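PDB 5NJL: cell surface protein (Putative S-layer protein) from Clostridioides difficile R20291, which probably serves as a cell-wall S-layer component of three domains in an extended fold and mediates cell adhesion in vitro. Local coordinates for residues Y40-G45 and K52-I57; G81-T84 and V90-E93; E96-S101 and S105-S110; P221-D226 and T231-M236; I262-T265 and A271-L274. All coordinates share one frame; numbering follows the deposited sequence.

Contact 1: residues Y40-G45 and K52-I57; sequences YEIKVG and KIITNI. With SO4 (sulfate ion), chain K; SO4 (sulfate ion), chain Q.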
# COMPACT_ATOMS: atom_id res chain seq x y z
N TYR A 40 -2.50 8.74 7.99
CA TYR A 40 -1.15 8.20 7.79
C TYR A 40 -0.42 7.87 9.07
O TYR A 40 -0.63 8.51 10.13
CB TYR A 40 -0.33 9.17 6.90
CG TYR A 40 -0.91 9.29 5.52
CD1 TYR A 40 -0.57 8.37 4.51
CD2 TYR A 40 -1.85 10.27 5.21
CE1 TYR A 40 -1.13 8.45 3.25
CE2 TYR A 40 -2.42 10.35 3.96
CZ TYR A 40 -2.05 9.44 2.98
OH TYR A 40 -2.61 9.52 1.74
N GLU A 41 0.39 6.81 8.98
CA GLU A 41 1.22 6.36 10.06
C GLU A 41 2.66 6.52 9.58
O GLU A 41 3.07 5.89 8.59
CB GLU A 41 0.96 4.90 10.44
CG GLU A 41 1.75 4.43 11.66
CD GLU A 41 1.38 3.03 12.11
OE1 GLU A 41 0.26 2.84 12.60
OE2 GLU A 41 2.20 2.12 11.98
N ILE A 42 3.41 7.35 10.30
CA ILE A 42 4.80 7.63 9.94
C ILE A 42 5.67 7.01 11.01
O ILE A 42 5.42 7.20 12.22
CB ILE A 42 5.09 9.14 9.86
CG1 ILE A 42 4.05 9.85 9.01
CG2 ILE A 42 6.51 9.40 9.35
CD1 ILE A 42 3.95 9.38 7.58
N LYS A 43 6.68 6.26 10.58
CA LYS A 43 7.62 5.69 11.50
C LYS A 43 9.03 6.14 11.10
O LYS A 43 9.31 6.40 9.94
CB LYS A 43 7.55 4.17 11.51
CG LYS A 43 6.26 3.55 12.00
CD LYS A 43 6.44 2.04 12.06
CE LYS A 43 5.12 1.33 12.30
NZ LYS A 43 5.37 -0.07 12.73
N VAL A 44 9.87 6.31 12.10
CA VAL A 44 11.25 6.81 11.92
C VAL A 44 12.15 6.01 12.83
O VAL A 44 11.79 5.73 13.98
CB VAL A 44 11.38 8.32 12.27
CG1 VAL A 44 12.79 8.83 11.97
CG2 VAL A 44 10.38 9.13 11.49
N GLY A 45 13.32 5.63 12.33
CA GLY A 45 14.34 4.98 13.16
C GLY A 45 15.67 4.87 12.42
O GLY A 45 15.75 5.16 11.22
N LYS A 52 10.04 3.64 14.98
CA LYS A 52 9.08 4.09 15.99
C LYS A 52 8.07 5.01 15.35
O LYS A 52 8.42 5.83 14.51
CB LYS A 52 9.83 4.82 17.10
CG LYS A 52 10.48 3.85 18.07
CD LYS A 52 11.77 4.39 18.66
CE LYS A 52 12.31 3.41 19.70
NZ LYS A 52 13.76 3.64 19.96
N ILE A 53 6.80 4.86 15.74
CA ILE A 53 5.73 5.73 15.30
C ILE A 53 5.99 7.13 15.86
O ILE A 53 6.32 7.27 17.01
CB ILE A 53 4.33 5.23 15.76
CG1 ILE A 53 4.00 3.88 15.09
CG2 ILE A 53 3.25 6.24 15.40
CD1 ILE A 53 2.98 3.04 15.85
N ILE A 54 5.86 8.14 15.02
CA ILE A 54 5.87 9.53 15.47
C ILE A 54 4.48 10.08 15.35
O ILE A 54 3.74 9.64 14.49
CB ILE A 54 6.88 10.40 14.68
CG1 ILE A 54 6.52 10.53 13.19
CG2 ILE A 54 8.27 9.80 14.84
CD1 ILE A 54 7.35 11.58 12.46
N THR A 55 4.12 11.02 16.22
CA THR A 55 2.81 11.65 16.17
C THR A 55 2.80 13.10 15.77
O THR A 55 1.71 13.67 15.55
CB THR A 55 2.10 11.53 17.53
OG1 THR A 55 2.94 12.10 18.56
CG2 THR A 55 1.82 10.05 17.82
N ASN A 56 3.99 13.71 15.66
CA ASN A 56 4.15 15.10 15.22
C ASN A 56 5.35 15.17 14.27
O ASN A 56 6.36 14.51 14.50
CB ASN A 56 4.42 16.07 16.40
CG ASN A 56 4.26 17.55 16.02
OD1 ASN A 56 5.14 18.18 15.39
ND2 ASN A 56 3.12 18.12 16.42
N ILE A 57 5.22 15.97 13.23
CA ILE A 57 6.30 16.21 12.26
C ILE A 57 7.61 16.69 12.90
O ILE A 57 8.70 16.37 12.41
CB ILE A 57 5.82 17.17 11.14
CG1 ILE A 57 6.84 17.29 10.01
CG2 ILE A 57 5.43 18.55 11.67
CD1 ILE A 57 7.13 15.99 9.28
S SO4 K . 5.91 2.31 18.38
O1 SO4 K . 7.19 2.45 19.12
O2 SO4 K . 4.94 3.33 18.84
O3 SO4 K . 6.16 2.47 16.94
O4 SO4 K . 5.35 0.96 18.61
S SO4 Q . 1.19 14.56 19.99
O1 SO4 Q . 1.97 13.56 20.75
O2 SO4 Q . 0.65 15.57 20.93
O3 SO4 Q . 2.07 15.23 19.00
O4 SO4 Q . 0.06 13.90 19.31
O HOH W 1 2.29 8.78 12.38
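Val44 and Lys52 pair across a beta hairpin through two backbone hydrogen bonds, Val44 N to Lys52 O and Lys52 N to Val44 O, both 2.9 Å. Two residues further along, Ile54 N gives a nearly straight bond to Ile42 O at 3.0 Å (168° at the hydrogen). Beyond it a water bridges the strands, accepting from Ile42 N and donating to Ile54 O. Between the bonded pairs, CA of Lys43 comes within 3.1 Å of Lys52 O in a CA-H...O contact.

Apolar packing occupies the face that carries Ile42, Val44 and Ile54. Ile54 holds CG1 between its backbone N and carbonyl carbon (chi1 64°), and CD1, extended from it, lies between two neighbours, 3.9 Å from Ile42 CG2 and 4.0 Å from Val44 CG2. Branched aliphatic residues suit this buried strand face.

The other face is mixed: exposed Ile53 is crossed by the aliphatic part of Lys43, CG to CG1 3.8 Å, and Glu41 reaches the same isoleucine. A sulfate, probably from the crystallisation liquor, accepts from Ile53 N; another accepts from Thr55 OG1.

Strand 52-54 is an outermost strand of its five-stranded mixed sheet, while 40-45 also bonds to strand 72-79. Helix 57-65 covers Val44 and Ile54, and Met25 of helix 14-25 touches Ile42 and Ile54.

Contact 2: residues G81-T84 and V90-E93; sequences GHIT and VVAE. With SO4 (sulfate ion), chain C.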
# COMPACT_ATOMS: atom_id res chain seq x y z
N GLY A 81 -5.45 3.17 5.53
CA GLY A 81 -6.61 2.68 4.79
C GLY A 81 -7.69 3.73 4.81
O GLY A 81 -8.23 4.03 5.88
N HIS A 82 -7.98 4.29 3.65
CA HIS A 82 -9.02 5.29 3.52
C HIS A 82 -9.73 5.22 2.18
O HIS A 82 -9.21 4.67 1.21
CB HIS A 82 -8.45 6.69 3.76
CG HIS A 82 -7.51 7.16 2.70
ND1 HIS A 82 -6.23 6.67 2.56
CD2 HIS A 82 -7.66 8.10 1.74
CE1 HIS A 82 -5.64 7.28 1.54
NE2 HIS A 82 -6.49 8.14 1.02
N ILE A 83 -10.93 5.78 2.13
CA ILE A 83 -11.69 5.86 0.89
C ILE A 83 -12.66 7.01 1.04
O ILE A 83 -13.02 7.35 2.15
CB ILE A 83 -12.44 4.52 0.62
CG1 ILE A 83 -12.68 4.29 -0.87
CG2 ILE A 83 -13.73 4.43 1.41
CD1 ILE A 83 -13.22 2.90 -1.18
N THR A 84 -13.07 7.60 -0.06
CA THR A 84 -14.16 8.58 -0.05
C THR A 84 -15.52 7.89 -0.18
O THR A 84 -15.75 7.14 -1.12
CB THR A 84 -13.96 9.58 -1.20
OG1 THR A 84 -12.71 10.25 -0.99
CG2 THR A 84 -15.07 10.61 -1.22
N VAL A 90 -13.92 11.30 3.81
CA VAL A 90 -12.82 10.36 3.83
C VAL A 90 -12.93 9.50 5.09
O VAL A 90 -12.81 10.00 6.22
CB VAL A 90 -11.47 11.09 3.74
CG1 VAL A 90 -10.31 10.10 3.77
CG2 VAL A 90 -11.42 11.95 2.48
N VAL A 91 -13.12 8.19 4.89
CA VAL A 91 -13.40 7.26 5.98
C VAL A 91 -12.44 6.08 6.01
O VAL A 91 -11.76 5.79 5.03
CB VAL A 91 -14.86 6.77 5.94
CG1 VAL A 91 -15.81 7.97 5.96
CG2 VAL A 91 -15.14 5.91 4.71
N ALA A 92 -12.41 5.42 7.16
CA ALA A 92 -11.45 4.35 7.47
C ALA A 92 -11.98 2.95 7.18
O ALA A 92 -11.22 1.97 7.17
CB ALA A 92 -11.08 4.42 8.95
N GLU A 93 -13.28 2.85 6.98
CA GLU A 93 -13.95 1.57 6.81
C GLU A 93 -14.90 1.65 5.61
O GLU A 93 -15.37 2.74 5.22
CB GLU A 93 -14.64 1.14 8.12
CG GLU A 93 -15.69 2.09 8.64
CD GLU A 93 -15.11 3.35 9.30
OE1 GLU A 93 -14.28 3.18 10.23
OE2 GLU A 93 -15.47 4.47 8.88
S SO4 C . -5.83 9.93 -2.01
O1 SO4 C . -6.48 10.24 -0.72
O2 SO4 C . -4.70 10.86 -2.24
O3 SO4 C . -6.82 10.08 -3.11
O4 SO4 C . -5.33 8.52 -1.96
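His82 holds its ring between its own backbone N and carbonyl carbon (chi1 68°), a rotation that lays it alongside Val90, whose CG1 stands 3.9 Å from both His82 CB and His82 CD2. On the other face of this short hairpin, chi1 -56° puts Val91 CG1 anti to the carbonyl carbon and leaves CG2 between the backbone N and that carbon, where it meets Ile83 CG2 at 3.9 Å. Beta-branched residues fit here because they cover the ladder close to the backbone without needing long chains.

Ile83 and Val91 form the antiparallel hydrogen-bonded pair, with Val91 N to Ile83 O 2.9 Å and Ile83 N to Val91 O 3.0 Å. The same Val91 O receives a CA-H...O contact from His82. Gly81 enters the hairpin with a positive phi of 104°, where a side chain would collide with the preceding carbonyl.

At the edge of the imidazole, NE2 donates to sulfate O1 at 2.7 Å and weakly to O4, while ND1 is hydrogen-bonded to Asp79 OD1. The two bonds restrain the ring's rotation in the crystal. The sulfate, probably from the crystallisation liquor, and the Asp79 carboxylate would both be expected to favour a protonated, positively charged ring.

Contact 3: residues E96-S101 and S105-S110; sequences EKYENS and SAEANS. With SO4 (sulfate ion), chain L; SO4 (sulfate ion), chain U.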
# COMPACT_ATOMS: atom_id res chain seq x y z
N GLU A 96 -16.19 -4.25 1.43
CA GLU A 96 -15.23 -4.80 0.51
C GLU A 96 -15.83 -4.94 -0.88
O GLU A 96 -17.05 -5.11 -1.03
CB GLU A 96 -14.67 -6.14 1.05
CG GLU A 96 -13.73 -5.85 2.23
CD GLU A 96 -12.98 -7.04 2.82
OE1 GLU A 96 -13.46 -8.18 2.69
OE2 GLU A 96 -11.94 -6.78 3.47
N LYS A 97 -14.99 -4.85 -1.89
CA LYS A 97 -15.39 -4.95 -3.28
C LYS A 97 -15.03 -6.30 -3.91
O LYS A 97 -14.09 -6.97 -3.48
CB LYS A 97 -14.74 -3.82 -4.07
CG LYS A 97 -15.14 -2.42 -3.62
CD LYS A 97 -14.34 -1.40 -4.40
CE LYS A 97 -14.96 -0.01 -4.32
NZ LYS A 97 -14.00 0.98 -4.86
N TYR A 98 -15.77 -6.68 -4.96
CA TYR A 98 -15.37 -7.79 -5.82
C TYR A 98 -14.11 -7.36 -6.58
O TYR A 98 -14.13 -6.34 -7.27
CB TYR A 98 -16.50 -8.17 -6.79
CG TYR A 98 -17.78 -8.54 -6.04
CD1 TYR A 98 -17.89 -9.76 -5.39
CD2 TYR A 98 -18.84 -7.64 -5.95
CE1 TYR A 98 -19.03 -10.10 -4.71
CE2 TYR A 98 -19.99 -7.97 -5.28
CZ TYR A 98 -20.08 -9.19 -4.65
OH TYR A 98 -21.18 -9.51 -3.93
N GLU A 99 -13.03 -8.11 -6.45
CA GLU A 99 -11.74 -7.70 -7.04
C GLU A 99 -11.41 -8.45 -8.31
O GLU A 99 -10.63 -7.96 -9.11
CB GLU A 99 -10.62 -7.86 -6.01
CG GLU A 99 -10.78 -6.86 -4.87
CD GLU A 99 -9.69 -6.92 -3.82
OE1 GLU A 99 -9.12 -8.00 -3.58
OE2 GLU A 99 -9.43 -5.86 -3.21
N ASN A 100 -12.03 -9.60 -8.52
CA ASN A 100 -11.73 -10.41 -9.69
C ASN A 100 -12.89 -11.36 -10.02
O ASN A 100 -13.85 -11.48 -9.25
CB ASN A 100 -10.44 -11.20 -9.43
CG ASN A 100 -10.47 -11.94 -8.13
OD1 ASN A 100 -11.43 -12.64 -7.82
ND2 ASN A 100 -9.43 -11.77 -7.33
N SER A 101 -12.76 -12.05 -11.14
CA SER A 101 -13.74 -13.02 -11.61
C SER A 101 -14.08 -14.09 -10.59
O SER A 101 -15.26 -14.43 -10.43
CB SER A 101 -13.28 -13.64 -12.93
OG SER A 101 -13.18 -12.62 -13.94
N SER A 105 -17.75 -15.32 -9.01
CA SER A 105 -18.11 -16.71 -9.08
C SER A 105 -18.41 -17.30 -7.71
O SER A 105 -19.42 -18.00 -7.56
CB SER A 105 -16.96 -17.48 -9.74
OG SER A 105 -17.38 -18.79 -9.95
N ALA A 106 -17.57 -17.00 -6.71
CA ALA A 106 -17.82 -17.41 -5.32
C ALA A 106 -19.13 -16.88 -4.75
O ALA A 106 -19.84 -17.58 -4.03
CB ALA A 106 -16.68 -16.98 -4.40
N GLU A 107 -19.44 -15.63 -5.06
CA GLU A 107 -20.68 -15.03 -4.58
C GLU A 107 -21.92 -15.72 -5.16
O GLU A 107 -22.88 -15.97 -4.43
CB GLU A 107 -20.71 -13.54 -4.94
CG GLU A 107 -21.85 -12.77 -4.29
CD GLU A 107 -21.70 -12.62 -2.79
OE1 GLU A 107 -21.07 -11.64 -2.33
OE2 GLU A 107 -22.23 -13.47 -2.07
N ALA A 108 -21.90 -16.01 -6.46
CA ALA A 108 -22.98 -16.76 -7.11
C ALA A 108 -23.22 -18.09 -6.39
O ALA A 108 -24.35 -18.43 -6.07
CB ALA A 108 -22.68 -16.98 -8.58
N ASN A 109 -22.13 -18.80 -6.11
CA ASN A 109 -22.22 -20.07 -5.37
C ASN A 109 -22.76 -19.89 -3.98
O ASN A 109 -23.62 -20.65 -3.55
CB ASN A 109 -20.87 -20.77 -5.30
CG ASN A 109 -20.41 -21.29 -6.64
OD1 ASN A 109 -21.22 -21.63 -7.51
ND2 ASN A 109 -19.10 -21.39 -6.82
N SER A 110 -22.29 -18.86 -3.28
CA SER A 110 -22.77 -18.59 -1.93
C SER A 110 -24.26 -18.25 -1.88
O SER A 110 -25.01 -18.77 -1.04
CB SER A 110 -21.96 -17.45 -1.30
OG SER A 110 -22.57 -17.06 -0.09
S SO4 L . -6.52 -10.05 -8.40
O1 SO4 L . -5.58 -10.80 -7.53
O2 SO4 L . -7.65 -9.54 -7.60
O3 SO4 L . -7.00 -10.93 -9.50
O4 SO4 L . -5.81 -8.89 -8.99
S SO4 U . -9.07 -11.83 -12.87
O1 SO4 U . -8.59 -12.56 -11.67
O2 SO4 U . -8.06 -10.80 -13.21
O3 SO4 U . -9.19 -12.81 -13.99
O4 SO4 U . -10.39 -11.14 -12.65
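Tyr98 reaches Glu107 across the start of helix 101-115, joining the N-cap segment that leads into the helix to its second turn. In this tight part the phenol hydroxyl donates to Glu107 OE1, with OH to OE1 2.7 Å, and the carboxylate oxygen lies at the ring edge, near the ring plane. The two flat groups stand almost perpendicular, 85° apart. In Glu107, chi1 -171° brings CG to 3.3 Å from Tyr98 OH, and the bend at chi2 (69°) turns the carboxylate toward the hydroxyl. A tyrosine suits this buried place because its ring packs on Leu104 while its hydroxyl, which also receives Ile164 N, finds polar partners. A helical backbone bond, Ser105 N to Ser101 O, spans 3.0 Å.

The loose side lies at the helix start, where Glu99 is exposed and two sulfates, probably from the crystallisation liquor, are bound. Asn100 is the N-cap: OD1 accepts from Asp103 N, a role that suits a short amide, whose oxygen can reach back to a first-turn N-H, while Ser101 OG turns to Asp137. One sulfate accepts from Ser101 N, at the positive helix end. The other takes Asn100 ND2 on its O2 at 2.9 Å, with a weaker bond to O3.

Contact 4: residues P221-D226 and T231-M236; sequences PQDLYD and TVKGNM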
# COMPACT_ATOMS: atom_id res chain seq x y z
N PRO A 221 32.94 -1.44 -10.37
CA PRO A 221 34.18 -1.91 -9.73
C PRO A 221 35.42 -1.61 -10.57
O PRO A 221 36.50 -1.42 -10.01
CB PRO A 221 33.97 -3.43 -9.60
CG PRO A 221 32.92 -3.77 -10.60
CD PRO A 221 32.05 -2.56 -10.75
N GLN A 222 35.22 -1.55 -11.89
CA GLN A 222 36.24 -1.18 -12.86
C GLN A 222 36.78 0.23 -12.58
O GLN A 222 37.98 0.47 -12.74
CB GLN A 222 35.71 -1.25 -14.30
CG GLN A 222 35.41 -2.67 -14.81
CD GLN A 222 34.01 -3.16 -14.46
OE1 GLN A 222 33.02 -2.43 -14.59
NE2 GLN A 222 33.92 -4.41 -14.01
N ASP A 223 35.88 1.14 -12.18
CA ASP A 223 36.26 2.50 -11.81
C ASP A 223 37.32 2.53 -10.69
O ASP A 223 38.17 3.42 -10.65
CB ASP A 223 35.01 3.28 -11.36
CG ASP A 223 35.29 4.75 -11.12
OD1 ASP A 223 36.15 5.31 -11.82
OD2 ASP A 223 34.63 5.33 -10.24
N LEU A 224 37.26 1.55 -9.79
CA LEU A 224 38.15 1.45 -8.63
C LEU A 224 39.28 0.42 -8.71
O LEU A 224 40.27 0.52 -7.98
CB LEU A 224 37.32 1.11 -7.39
CG LEU A 224 36.10 1.99 -7.13
CD1 LEU A 224 35.45 1.58 -5.82
CD2 LEU A 224 36.48 3.47 -7.14
N TYR A 225 39.12 -0.58 -9.58
CA TYR A 225 40.00 -1.75 -9.58
C TYR A 225 39.99 -2.39 -10.97
O TYR A 225 38.91 -2.62 -11.52
CB TYR A 225 39.51 -2.73 -8.51
CG TYR A 225 40.38 -3.94 -8.31
CD1 TYR A 225 41.55 -3.87 -7.55
CD2 TYR A 225 40.03 -5.19 -8.86
CE1 TYR A 225 42.36 -4.98 -7.37
CE2 TYR A 225 40.84 -6.31 -8.68
CZ TYR A 225 41.99 -6.20 -7.93
OH TYR A 225 42.80 -7.30 -7.75
N ASP A 226 41.17 -2.65 -11.54
CA ASP A 226 41.32 -3.10 -12.96
C ASP A 226 41.40 -4.63 -13.18
O ASP A 226 41.67 -5.09 -14.30
CB ASP A 226 42.54 -2.41 -13.61
CG ASP A 226 43.88 -2.78 -12.94
OD1 ASP A 226 43.94 -3.75 -12.16
OD2 ASP A 226 44.88 -2.07 -13.17
N THR A 231 42.81 1.44 -9.09
CA THR A 231 42.99 2.62 -9.93
C THR A 231 43.41 3.79 -9.04
O THR A 231 43.47 3.66 -7.82
CB THR A 231 41.70 2.99 -10.66
OG1 THR A 231 40.63 3.12 -9.71
CG2 THR A 231 41.35 1.92 -11.71
N VAL A 232 43.71 4.92 -9.65
CA VAL A 232 44.00 6.14 -8.91
C VAL A 232 42.78 6.49 -8.02
O VAL A 232 42.93 6.77 -6.82
CB VAL A 232 44.39 7.29 -9.86
CG1 VAL A 232 44.43 8.64 -9.15
CG2 VAL A 232 45.75 6.97 -10.51
N LYS A 233 41.58 6.43 -8.61
CA LYS A 233 40.36 6.67 -7.83
C LYS A 233 40.21 5.65 -6.71
O LYS A 233 39.87 6.02 -5.57
CB LYS A 233 39.10 6.69 -8.71
CG LYS A 233 37.84 6.89 -7.88
CD LYS A 233 36.72 7.55 -8.66
CE LYS A 233 35.52 7.82 -7.75
NZ LYS A 233 34.61 8.77 -8.42
N GLY A 234 40.49 4.39 -7.00
CA GLY A 234 40.47 3.34 -5.97
C GLY A 234 41.38 3.62 -4.80
O GLY A 234 41.01 3.42 -3.64
N ASN A 235 42.59 4.11 -5.08
CA ASN A 235 43.52 4.47 -4.00
C ASN A 235 43.06 5.65 -3.15
O ASN A 235 43.29 5.67 -1.95
CB ASN A 235 44.95 4.68 -4.53
CG ASN A 235 45.64 3.38 -4.82
OD1 ASN A 235 45.71 2.52 -3.95
ND2 ASN A 235 46.10 3.19 -6.05
N MET A 236 42.43 6.64 -3.79
CA MET A 236 41.86 7.78 -3.06
C MET A 236 40.75 7.30 -2.08
O MET A 236 40.70 7.69 -0.90
CB MET A 236 41.32 8.78 -4.08
CG MET A 236 40.75 10.08 -3.54
SD MET A 236 40.40 11.19 -4.92
CE MET A 236 39.08 10.35 -5.81
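Thr231 pushes its side chain against the single, weakly bonded helical turn 221-224, its CG2 lying 3.7 Å from Asp223 O and 3.8 Å from Gln222 O. Its hydroxyl does two jobs. OG1 donates to Asp223 O at 2.7 Å and accepts from Gly234 N at 3.0 Å, because chi1 54° sets it between the backbone N and carbonyl carbon. Thr231 is thus the N-cap of helix 232-238, and a threonine fits because one oxygen both caps its own helix and ties it to the preceding turn. The backbone adds a second link: Thr231 N donates to Leu224 O at 2.9 Å, approaching from above the carbonyl plane (57° out of it).

Gly234 CA makes a CA-H...O contact with the same Leu224 O at 3.5 Å; a CB pointing that way would strike this oxygen, so the absence of a side chain permits the approach. On the more exposed side, the extended chain of Lys233 passes Leu224, CG to CD2 3.8 Å. Its NZ makes at best a long salt bridge with Asp223, doubtful because that side chain has a second conformation. Leu224 also packs on Leu291 of helix 281-291 and Val276 of strand 271-278.

Contact 5: residues I262-T265 and A271-L274; sequences IKYT and AIEL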
# COMPACT_ATOMS: atom_id res chain seq x y z
N ILE A 262 30.71 1.97 0.38
CA ILE A 262 31.84 2.40 1.19
C ILE A 262 31.48 3.78 1.67
O ILE A 262 31.25 4.68 0.86
CB ILE A 262 33.17 2.52 0.40
CG1 ILE A 262 33.33 1.36 -0.58
CG2 ILE A 262 34.36 2.61 1.36
CD1 ILE A 262 34.18 1.72 -1.78
N LYS A 263 31.38 3.93 2.98
CA LYS A 263 31.26 5.25 3.59
C LYS A 263 32.67 5.63 4.00
O LYS A 263 33.40 4.81 4.57
CB LYS A 263 30.35 5.23 4.82
CG LYS A 263 28.90 4.91 4.48
CD LYS A 263 27.97 4.96 5.69
CE LYS A 263 26.50 4.92 5.25
NZ LYS A 263 25.48 5.27 6.29
N TYR A 264 33.06 6.86 3.71
CA TYR A 264 34.35 7.37 4.16
C TYR A 264 34.35 8.89 4.22
O TYR A 264 33.47 9.55 3.64
CB TYR A 264 35.48 6.86 3.26
CG TYR A 264 35.49 7.43 1.86
CD1 TYR A 264 34.72 6.87 0.85
CD2 TYR A 264 36.31 8.52 1.52
CE1 TYR A 264 34.75 7.37 -0.44
CE2 TYR A 264 36.33 9.03 0.23
CZ TYR A 264 35.55 8.45 -0.74
OH TYR A 264 35.56 8.92 -2.02
N THR A 265 35.35 9.42 4.90
CA THR A 265 35.59 10.86 4.95
C THR A 265 36.72 11.18 3.96
O THR A 265 37.81 10.56 4.04
CB THR A 265 35.92 11.25 6.38
OG1 THR A 265 34.81 10.91 7.20
CG2 THR A 265 36.18 12.74 6.51
N ALA A 271 31.85 13.93 4.16
CA ALA A 271 31.25 12.59 4.30
C ALA A 271 30.77 12.09 2.93
O ALA A 271 29.93 12.75 2.26
CB ALA A 271 30.07 12.67 5.25
N ILE A 272 31.30 10.95 2.52
CA ILE A 272 31.02 10.37 1.22
C ILE A 272 30.40 9.00 1.43
O ILE A 272 30.80 8.26 2.34
CB ILE A 272 32.31 10.19 0.39
CG1 ILE A 272 33.10 11.50 0.28
CG2 ILE A 272 32.01 9.57 -0.98
CD1 ILE A 272 32.40 12.66 -0.37
N GLU A 273 29.43 8.65 0.58
CA GLU A 273 29.05 7.25 0.45
C GLU A 273 29.02 6.86 -1.00
O GLU A 273 28.23 7.38 -1.81
CB GLU A 273 27.70 6.91 1.08
CG GLU A 273 27.49 5.40 1.06
CD GLU A 273 26.05 5.01 1.30
OE1 GLU A 273 25.21 5.27 0.40
OE2 GLU A 273 25.79 4.43 2.36
N LEU A 274 29.85 5.88 -1.30
CA LEU A 274 30.08 5.45 -2.65
C LEU A 274 29.41 4.08 -2.77
O LEU A 274 29.73 3.17 -2.02
CB LEU A 274 31.58 5.35 -2.87
CG LEU A 274 32.08 5.15 -4.30
CD1 LEU A 274 31.39 6.10 -5.28
CD2 LEU A 274 33.60 5.35 -4.31
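A regular antiparallel beta hairpin, strands 258-265 and 271-278, pairs Tyr264 with Ile272 and Ile262 with Leu274. Both of these pairs are doubly hydrogen-bonded. Leu274 N to Ile262 O is 2.8 Å and almost straight (177° at the hydrogen), and Ile272 N to Tyr264 O is also 2.8 Å.

The Tyr264 ring turns back over the neighbouring strand because CG sits between the backbone N and carbonyl carbon (chi1 69°). Ile272 then presents CB to one ring face in a CH-pi contact, 3.9 Å from the centroid and 16° off the normal, while its CG2 is 3.6 Å from Tyr264 CE1. A flat aromatic paired with a branched aliphatic suits this packing, since the ring offers a broad surface to the isoleucine. In the four-stranded mixed sheet these are the two central strands, flanked by 215-219 and 243-245, and Val237 of helix 232-238 covers Ile262, Tyr264 and Leu274.

The opposite face holds Lys263 and Glu273, a non-hydrogen-bonded pair. Their chains run across each other, CG to CG 3.7 Å, and the charged ends stay close, Lys263 NZ to Glu273 OE2 4.0 Å, too far for a salt bridge. Each has its stronger partner outside: Lys263 NZ forms a salt bridge with Glu72 and a hydrogen bond to Asn70 O, Glu273 OE1 a salt bridge with Lys212.

How the contacts relate
From the N terminus the five contacts follow in series, each closing a short local loop before the next opens, so none nest or cross. Contact 1 forms the edge hairpin of the five-stranded sheet, and contact 2 a separate two-stranded hairpin; they touch where Tyr40 packs on His82. Contact 2 in turn meets contact 3 through Ile83 and Lys97, as the chain leads to helix 101-115. Contacts 4 and 5 come much later, with centres about 54 to 59 Å from that of contact 3. They share one unit: Leu224 packs on Ile262, joining the helix pair to the four-stranded sheet. Contact 5 also reaches the five-stranded sheet of contact 1 through Glu72 and Lys212.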